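Local coordinates for quinonprotein alcohol dehydrogenase-like protein (PDB 4R5O) that is of unknown function but joins an immunoglobulin-like beta-sandwich domain to a seven-bladed beta-propeller and binds calcium, at residues A[137-143]-A[155-160]; A[183-189]-A[200-206]; A[223-227]-A[238-242]. All blocks are in the same frame, centred on the assembly; numbering follows the deposited sequence.

Contact 1 of 3, residues A[137-143]-A[155-160]; sequences GIGNYDS and LLVGTS
Ser143 and Gly158 join the two backbones as an antiparallel hydrogen-bonded pair. Ser143 N donates to Gly158 O over 3.0 Å, and Gly158 N returns a bond to Ser143 O at 2.9 Å. Two CA-H...O contacts flank the pair, one from Asp142 CA to Gly158 O and the other from Val157 CA to Ser143 O. Ser143 OG lies 3.4 Å from Gly158 CA and is hydrogen-bonded to Asn145 ND2.

The polar side-chain link runs from Thr159 to Asp142. Thr159 OG1 stands anti to its main-chain nitrogen (chi1 178°) and donates to Asp142 OD1 at 3.1 Å, meeting the carboxylate from above its plane, 45° out of it. The other oxygen, Asp142 OD2, accepts from Gly139 N at 3.0 Å, the donor lying out of the plane on the side opposite to Thr159 OG1. Between them the two bonds occupy both carboxylate oxygens, so Asp142 fastens the type I turn Gly139 to Asp142 from within while holding on to the far segment.

The apolar part is carried by Ile138. It lies across Val157, Ile138 CG1 being 4.0 Å from Val157 CG2, and farther out its CD1 meets Leu155 CD2 tip to tip at 4.2 Å. Val157 and Leu155 also touch Tyr168 of the neighbouring strand 167-171, while Ile138 rests on Ala144.

In propeller terms, a connecting loop is here entering a four-stranded antiparallel blade: the start of strand 143-149 is zipped to the end of strand 152-158, and the preceding turn is clamped on the strand end. This up-and-down meander is the building block of the beta-propeller fold.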
# COMPACT_ATOMS: atom_id res chain seq x y z
N GLY A 137 -3.84 -11.21 -3.50
CA GLY A 137 -5.06 -11.96 -3.19
C GLY A 137 -6.07 -11.25 -2.31
O GLY A 137 -6.67 -11.88 -1.43
N ILE A 138 -6.26 -9.96 -2.52
CA ILE A 138 -7.19 -9.16 -1.74
C ILE A 138 -8.53 -9.16 -2.46
O ILE A 138 -8.72 -8.42 -3.44
CB ILE A 138 -6.65 -7.74 -1.49
CG1 ILE A 138 -5.23 -7.79 -0.87
CG2 ILE A 138 -7.63 -6.93 -0.64
CD1 ILE A 138 -4.45 -6.52 -0.85
N GLY A 139 -9.43 -10.01 -2.00
CA GLY A 139 -10.77 -10.13 -2.55
C GLY A 139 -11.64 -8.97 -2.13
O GLY A 139 -11.21 -8.14 -1.32
N ASN A 140 -12.88 -8.91 -2.64
CA ASN A 140 -13.84 -7.84 -2.35
C ASN A 140 -14.26 -7.81 -0.88
O ASN A 140 -14.56 -6.73 -0.38
CB ASN A 140 -15.10 -8.01 -3.21
CG ASN A 140 -14.87 -7.93 -4.71
OD1 ASN A 140 -13.89 -7.36 -5.23
ND2 ASN A 140 -15.83 -8.46 -5.45
N TYR A 141 -14.29 -8.97 -0.22
CA TYR A 141 -14.72 -9.08 1.17
C TYR A 141 -13.49 -9.22 2.13
O TYR A 141 -13.66 -9.47 3.34
CB TYR A 141 -15.70 -10.27 1.32
CG TYR A 141 -16.95 -10.10 0.48
CD1 TYR A 141 -18.06 -9.41 0.98
CD2 TYR A 141 -17.03 -10.60 -0.82
CE1 TYR A 141 -19.21 -9.23 0.21
CE2 TYR A 141 -18.16 -10.40 -1.61
CZ TYR A 141 -19.25 -9.71 -1.09
OH TYR A 141 -20.38 -9.52 -1.85
N ASP A 142 -12.28 -8.99 1.58
CA ASP A 142 -10.99 -9.00 2.28
C ASP A 142 -10.50 -7.59 2.59
O ASP A 142 -10.79 -6.65 1.85
CB ASP A 142 -9.92 -9.73 1.44
CG ASP A 142 -10.14 -11.20 1.20
OD1 ASP A 142 -11.00 -11.81 1.91
OD2 ASP A 142 -9.40 -11.78 0.36
N SER A 143 -9.72 -7.44 3.66
CA SER A 143 -9.13 -6.16 4.04
C SER A 143 -7.61 -6.18 3.80
O SER A 143 -6.96 -7.22 3.89
CB SER A 143 -9.43 -5.82 5.49
OG SER A 143 -8.86 -6.74 6.39
N LEU A 155 2.19 -5.75 4.63
CA LEU A 155 0.77 -5.96 4.33
C LEU A 155 0.24 -7.18 5.09
O LEU A 155 0.84 -8.26 5.05
CB LEU A 155 0.55 -6.11 2.81
CG LEU A 155 -0.74 -6.79 2.32
CD1 LEU A 155 -1.98 -5.94 2.58
CD2 LEU A 155 -0.67 -7.10 0.86
N LEU A 156 -0.91 -6.98 5.75
CA LEU A 156 -1.69 -8.02 6.41
C LEU A 156 -3.03 -8.08 5.71
O LEU A 156 -3.74 -7.07 5.67
CB LEU A 156 -1.85 -7.78 7.93
CG LEU A 156 -2.82 -8.70 8.66
CD1 LEU A 156 -2.29 -10.11 8.76
CD2 LEU A 156 -3.10 -8.18 10.04
N VAL A 157 -3.37 -9.27 5.16
CA VAL A 157 -4.64 -9.49 4.46
C VAL A 157 -5.62 -10.13 5.47
O VAL A 157 -5.35 -11.18 6.04
CB VAL A 157 -4.49 -10.32 3.15
CG1 VAL A 157 -5.82 -10.42 2.42
CG2 VAL A 157 -3.45 -9.72 2.21
N GLY A 158 -6.73 -9.45 5.71
CA GLY A 158 -7.79 -9.94 6.57
C GLY A 158 -8.73 -10.73 5.68
O GLY A 158 -9.50 -10.14 4.92
N THR A 159 -8.57 -12.06 5.69
CA THR A 159 -9.31 -12.95 4.82
C THR A 159 -9.73 -14.20 5.59
O THR A 159 -9.05 -14.60 6.51
CB THR A 159 -8.45 -13.30 3.58
OG1 THR A 159 -9.16 -14.21 2.74
CG2 THR A 159 -7.09 -13.82 3.92
N SER A 160 -10.88 -14.80 5.20
CA SER A 160 -11.42 -15.99 5.86
C SER A 160 -10.65 -17.27 5.43
O SER A 160 -10.77 -18.29 6.10
CB SER A 160 -12.91 -16.13 5.59
OG SER A 160 -13.15 -16.22 4.20

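Contact 2 of 3, residues A[183-189]-A[200-206]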
# COMPACT_ATOMS: atom_id res chain seq x y z
N VAL A 183 -0.29 -16.75 8.49
CA VAL A 183 -0.41 -16.34 9.89
C VAL A 183 -1.69 -16.99 10.40
O VAL A 183 -1.64 -17.95 11.17
CB VAL A 183 -0.35 -14.80 10.11
CG1 VAL A 183 -0.40 -14.45 11.60
CG2 VAL A 183 0.88 -14.18 9.46
N GLY A 184 -2.82 -16.53 9.87
CA GLY A 184 -4.13 -17.08 10.17
C GLY A 184 -5.23 -16.31 9.48
O GLY A 184 -5.03 -15.17 9.02
N ALA A 185 -6.41 -16.94 9.40
CA ALA A 185 -7.62 -16.34 8.85
C ALA A 185 -8.22 -15.30 9.80
O ALA A 185 -8.09 -15.42 11.04
CB ALA A 185 -8.65 -17.43 8.59
N ASN A 186 -8.88 -14.27 9.20
CA ASN A 186 -9.65 -13.20 9.86
C ASN A 186 -8.79 -12.36 10.82
O ASN A 186 -9.22 -12.02 11.93
CB ASN A 186 -10.83 -13.81 10.62
CG ASN A 186 -11.76 -14.61 9.74
OD1 ASN A 186 -12.14 -15.73 10.06
ND2 ASN A 186 -12.07 -14.08 8.57
N LEU A 187 -7.60 -11.97 10.34
CA LEU A 187 -6.66 -11.14 11.09
C LEU A 187 -6.49 -9.85 10.34
O LEU A 187 -6.00 -9.87 9.20
CB LEU A 187 -5.33 -11.88 11.30
CG LEU A 187 -5.39 -13.25 11.98
CD1 LEU A 187 -4.05 -13.86 12.04
CD2 LEU A 187 -6.01 -13.17 13.38
N SER A 188 -6.94 -8.73 10.92
CA SER A 188 -6.88 -7.43 10.25
C SER A 188 -6.15 -6.33 11.07
O SER A 188 -6.14 -5.17 10.64
CB SER A 188 -8.30 -6.95 9.94
OG SER A 188 -9.05 -6.78 11.13
N GLY A 189 -5.54 -6.70 12.20
CA GLY A 189 -4.82 -5.74 13.03
C GLY A 189 -3.33 -5.89 12.87
O GLY A 189 -2.79 -6.95 13.15
N VAL A 200 0.39 -9.08 14.96
CA VAL A 200 -0.79 -9.37 14.15
C VAL A 200 -1.90 -9.71 15.14
O VAL A 200 -1.73 -10.58 16.01
CB VAL A 200 -0.55 -10.46 13.07
CG1 VAL A 200 -1.87 -10.89 12.42
CG2 VAL A 200 0.48 -10.00 12.01
N THR A 201 -3.00 -8.96 15.09
CA THR A 201 -4.13 -9.14 16.01
C THR A 201 -5.41 -9.40 15.17
O THR A 201 -5.43 -9.18 13.95
CB THR A 201 -4.25 -7.91 16.94
OG1 THR A 201 -4.35 -6.73 16.15
CG2 THR A 201 -3.02 -7.74 17.88
N GLY A 202 -6.43 -9.92 15.84
CA GLY A 202 -7.70 -10.31 15.24
C GLY A 202 -8.39 -11.41 16.03
O GLY A 202 -9.62 -11.41 16.13
N ASP A 203 -7.60 -12.32 16.62
CA ASP A 203 -8.02 -13.46 17.46
C ASP A 203 -7.23 -13.47 18.77
O ASP A 203 -7.15 -14.50 19.45
CB ASP A 203 -7.82 -14.77 16.69
CG ASP A 203 -6.40 -15.12 16.27
OD1 ASP A 203 -5.46 -14.32 16.55
OD2 ASP A 203 -6.22 -16.19 15.64
N GLY A 204 -6.68 -12.31 19.11
CA GLY A 204 -5.82 -12.08 20.27
C GLY A 204 -4.59 -11.35 19.80
O GLY A 204 -4.71 -10.46 18.96
N ILE A 205 -3.39 -11.72 20.29
CA ILE A 205 -2.13 -11.07 19.90
C ILE A 205 -1.11 -12.11 19.45
O ILE A 205 -0.80 -13.06 20.18
CB ILE A 205 -1.52 -10.19 21.05
CG1 ILE A 205 -2.56 -9.21 21.63
CG2 ILE A 205 -0.23 -9.48 20.57
CD1 ILE A 205 -2.17 -8.59 22.89
N ARG A 206 -0.54 -11.86 18.26
CA ARG A 206 0.53 -12.66 17.67
C ARG A 206 1.74 -11.81 17.41
O ARG A 206 1.58 -10.73 16.85
CB ARG A 206 0.09 -13.33 16.36
CG ARG A 206 -1.11 -14.21 16.48
CD ARG A 206 -1.66 -14.38 15.10
NE ARG A 206 -2.83 -15.25 15.07
CZ ARG A 206 -2.78 -16.55 14.83
NH1 ARG A 206 -1.60 -17.15 14.63
NH2 ARG A 206 -3.89 -17.27 14.81
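At the entrance to the next four-stranded propeller blade, where the connection from strand 177-181 becomes strand 189-192, Gly189 pairs with Thr201 as an antiparallel hydrogen-bonded pair. Thr201 N gives a nearly straight bond to Gly189 O (2.8 Å, 169°), and Gly189 N answers to Thr201 O at 3.0 Å from above the carbonyl plane. The Thr201 hydroxyl, close to Gly189, is hydrogen-bonded to Phe226 N.

The side-chain half of the contact centres on Leu187, whose two methyls lie on one side of an ion pair within segment 200-206, one near each partner. Arg206, extended from CG to NE, grips Asp203 side-on: NE reaches OD1 at 3.2 Å and NH2 reaches OD2 at 2.7 Å, each on a syn lone pair. Leu187 CD2 lies 3.4 Å from Asp203 OD1, whereas CD1 sits near Arg206 NE and packs on Val200 CG1 at 3.7 Å. Val183 slides past the arginine in the opposite sense, its CG1 3.7 Å from Arg206 CD, with its carbonyl carbon over one guanidinium face. Arg206 NH1 has a further partner in Asn215 OD1.

A methionine in place of Arg206 would probably leave the Asp203 carboxylate without its two-pronged partner and the turn after Thr201 less firmly held. The paired bonds would fix guanidinium and carboxylate against each other and probably offset their charges, with Leu187 and Val183 covering part of the pair.

Contact 3 of 3, residues A[223-227]-A[238-242]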
# COMPACT_ATOMS: atom_id res chain seq x y z
N LEU A 223 -11.92 -12.38 18.77
CA LEU A 223 -12.27 -11.06 18.22
C LEU A 223 -11.38 -9.91 18.79
O LEU A 223 -11.68 -8.74 18.51
CB LEU A 223 -13.77 -10.72 18.49
CG LEU A 223 -14.82 -11.69 17.94
CD1 LEU A 223 -16.19 -11.31 18.39
CD2 LEU A 223 -14.76 -11.79 16.40
N LEU A 224 -10.30 -10.21 19.55
CA LEU A 224 -9.42 -9.13 20.03
C LEU A 224 -8.56 -8.67 18.86
O LEU A 224 -7.75 -9.44 18.35
CB LEU A 224 -8.56 -9.51 21.26
CG LEU A 224 -7.45 -8.50 21.69
CD1 LEU A 224 -8.01 -7.17 22.06
CD2 LEU A 224 -6.62 -9.04 22.82
N CYS A 225 -8.75 -7.43 18.44
CA CYS A 225 -8.11 -6.84 17.30
C CYS A 225 -7.66 -5.41 17.59
O CYS A 225 -8.44 -4.62 18.13
CB CYS A 225 -9.06 -6.87 16.10
SG CYS A 225 -8.31 -6.32 14.55
N PHE A 226 -6.42 -5.05 17.18
CA PHE A 226 -6.01 -3.66 17.28
C PHE A 226 -6.34 -3.04 15.93
O PHE A 226 -5.53 -3.15 15.00
CB PHE A 226 -4.52 -3.45 17.68
CG PHE A 226 -3.91 -4.11 18.90
CD1 PHE A 226 -4.71 -4.73 19.85
CD2 PHE A 226 -2.53 -4.07 19.11
CE1 PHE A 226 -4.14 -5.38 20.96
CE2 PHE A 226 -1.97 -4.66 20.26
CZ PHE A 226 -2.77 -5.34 21.15
N TYR A 227 -7.54 -2.47 15.79
CA TYR A 227 -7.98 -1.84 14.53
C TYR A 227 -7.03 -0.74 14.18
O TYR A 227 -6.72 -0.56 13.02
CB TYR A 227 -9.43 -1.33 14.62
CG TYR A 227 -10.40 -2.46 14.86
CD1 TYR A 227 -10.69 -3.39 13.86
CD2 TYR A 227 -11.00 -2.64 16.11
CE1 TYR A 227 -11.55 -4.46 14.09
CE2 TYR A 227 -11.86 -3.71 16.35
CZ TYR A 227 -12.14 -4.60 15.33
OH TYR A 227 -12.98 -5.66 15.54
N SER A 238 -3.55 0.88 21.79
CA SER A 238 -4.46 0.23 20.85
C SER A 238 -5.93 0.75 20.96
O SER A 238 -6.42 1.14 22.02
CB SER A 238 -4.47 -1.28 21.07
OG SER A 238 -5.05 -1.62 22.31
N ASN A 239 -6.59 0.75 19.79
CA ASN A 239 -8.00 0.95 19.51
C ASN A 239 -8.54 -0.40 19.12
O ASN A 239 -8.14 -0.91 18.07
CB ASN A 239 -8.22 2.02 18.45
CG ASN A 239 -9.60 2.02 17.84
OD1 ASN A 239 -9.74 1.96 16.63
ND2 ASN A 239 -10.64 1.96 18.66
N ASP A 240 -9.35 -1.04 19.99
CA ASP A 240 -9.82 -2.39 19.78
C ASP A 240 -11.34 -2.45 19.63
O ASP A 240 -11.92 -3.52 19.83
CB ASP A 240 -9.36 -3.28 20.95
CG ASP A 240 -9.70 -2.82 22.37
OD1 ASP A 240 -10.71 -2.10 22.54
OD2 ASP A 240 -8.99 -3.24 23.31
N THR A 241 -11.97 -1.34 19.23
CA THR A 241 -13.42 -1.31 19.09
C THR A 241 -13.86 -0.61 17.79
O THR A 241 -13.19 0.31 17.33
CB THR A 241 -14.03 -0.62 20.30
OG1 THR A 241 -15.43 -0.79 20.23
CG2 THR A 241 -13.65 0.86 20.40
N TYR A 242 -15.00 -1.05 17.23
CA TYR A 242 -15.58 -0.46 16.03
C TYR A 242 -17.04 -0.06 16.29
O TYR A 242 -17.69 0.45 15.38
CB TYR A 242 -15.51 -1.42 14.82
CG TYR A 242 -16.30 -2.70 14.96
CD1 TYR A 242 -17.65 -2.76 14.59
CD2 TYR A 242 -15.71 -3.86 15.46
CE1 TYR A 242 -18.39 -3.93 14.75
CE2 TYR A 242 -16.44 -5.04 15.61
CZ TYR A 242 -17.78 -5.07 15.25
OH TYR A 242 -18.48 -6.24 15.41
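This is a mainly aromatic packing contact, buried where the loop after strand 215-220 passes the end of strand 235-239, at the start of another propeller blade; Tyr227 and Phe226 of the loop carry it. A single hydrogen bond joins the two backbones, and it is weak: Tyr227 N to Asn239 O measures 2.8 Å but is bent to 123°. Beside it, Asp240 CA makes a CA-H...O contact with Cys225 O at 3.1 Å.

Phe226 receives Ser238 over one face of its ring. Ser238 CB stands 3.8 Å from the ring centroid, a CH-pi contact, while its hydroxyl bonds to Lys249 O.

Tyr227 turns its ring edge to the peptide between Asp240 and Thr241, with CD2 3.5 Å from Thr241 N. Its CG lies beside its own backbone nitrogen (chi1 -63°), which brings the ring back alongside the loop, and Cys225 SG rests over one face toward the rim. At the far end the phenol oxygen comes to the edge of the Tyr242 ring, OH to CD2 3.3 Å. The two ring planes make an angle of 86°. The hydroxyl is hydrogen-bonded to His324 ND1.

The polar groups at this junction are largely served by outside partners: Asn239 OD1 accepts from Asn228 and Ile278, and Asp240 makes a salt bridge through OD2 to Lys249 and a hydrogen bond through OD1 to Ser246. Adhesion across the segments therefore rests on ring faces and edges more than on mutual hydrogen bonds, with the polar side chains tying the strand end to neighbouring strands of the blade and, through Asn239, to the backbone of Ile278.

In the fold
Following the chain from the N terminus, the sandwich domain comes first and the three contacts succeed one another in the propeller, none nested or crossed. Contact 1 closes the hairpin that opens with strand 143-149, contact 2 the one that opens with strand 189-192, and contact 3 the one formed by strands 228-232 and 235-239, so three successive blades are fastened at their entry loops. Adjacent contacts also touch. Thr159 O probably accepts Asn186 N at 2.7 Å, joining contacts 1 and 2, while Gly204 N probably bonds to Leu224 O at 3.2 Å, joining contacts 2 and 3. Contacts 1 and 3 do not meet, their centres being about 17 Å apart.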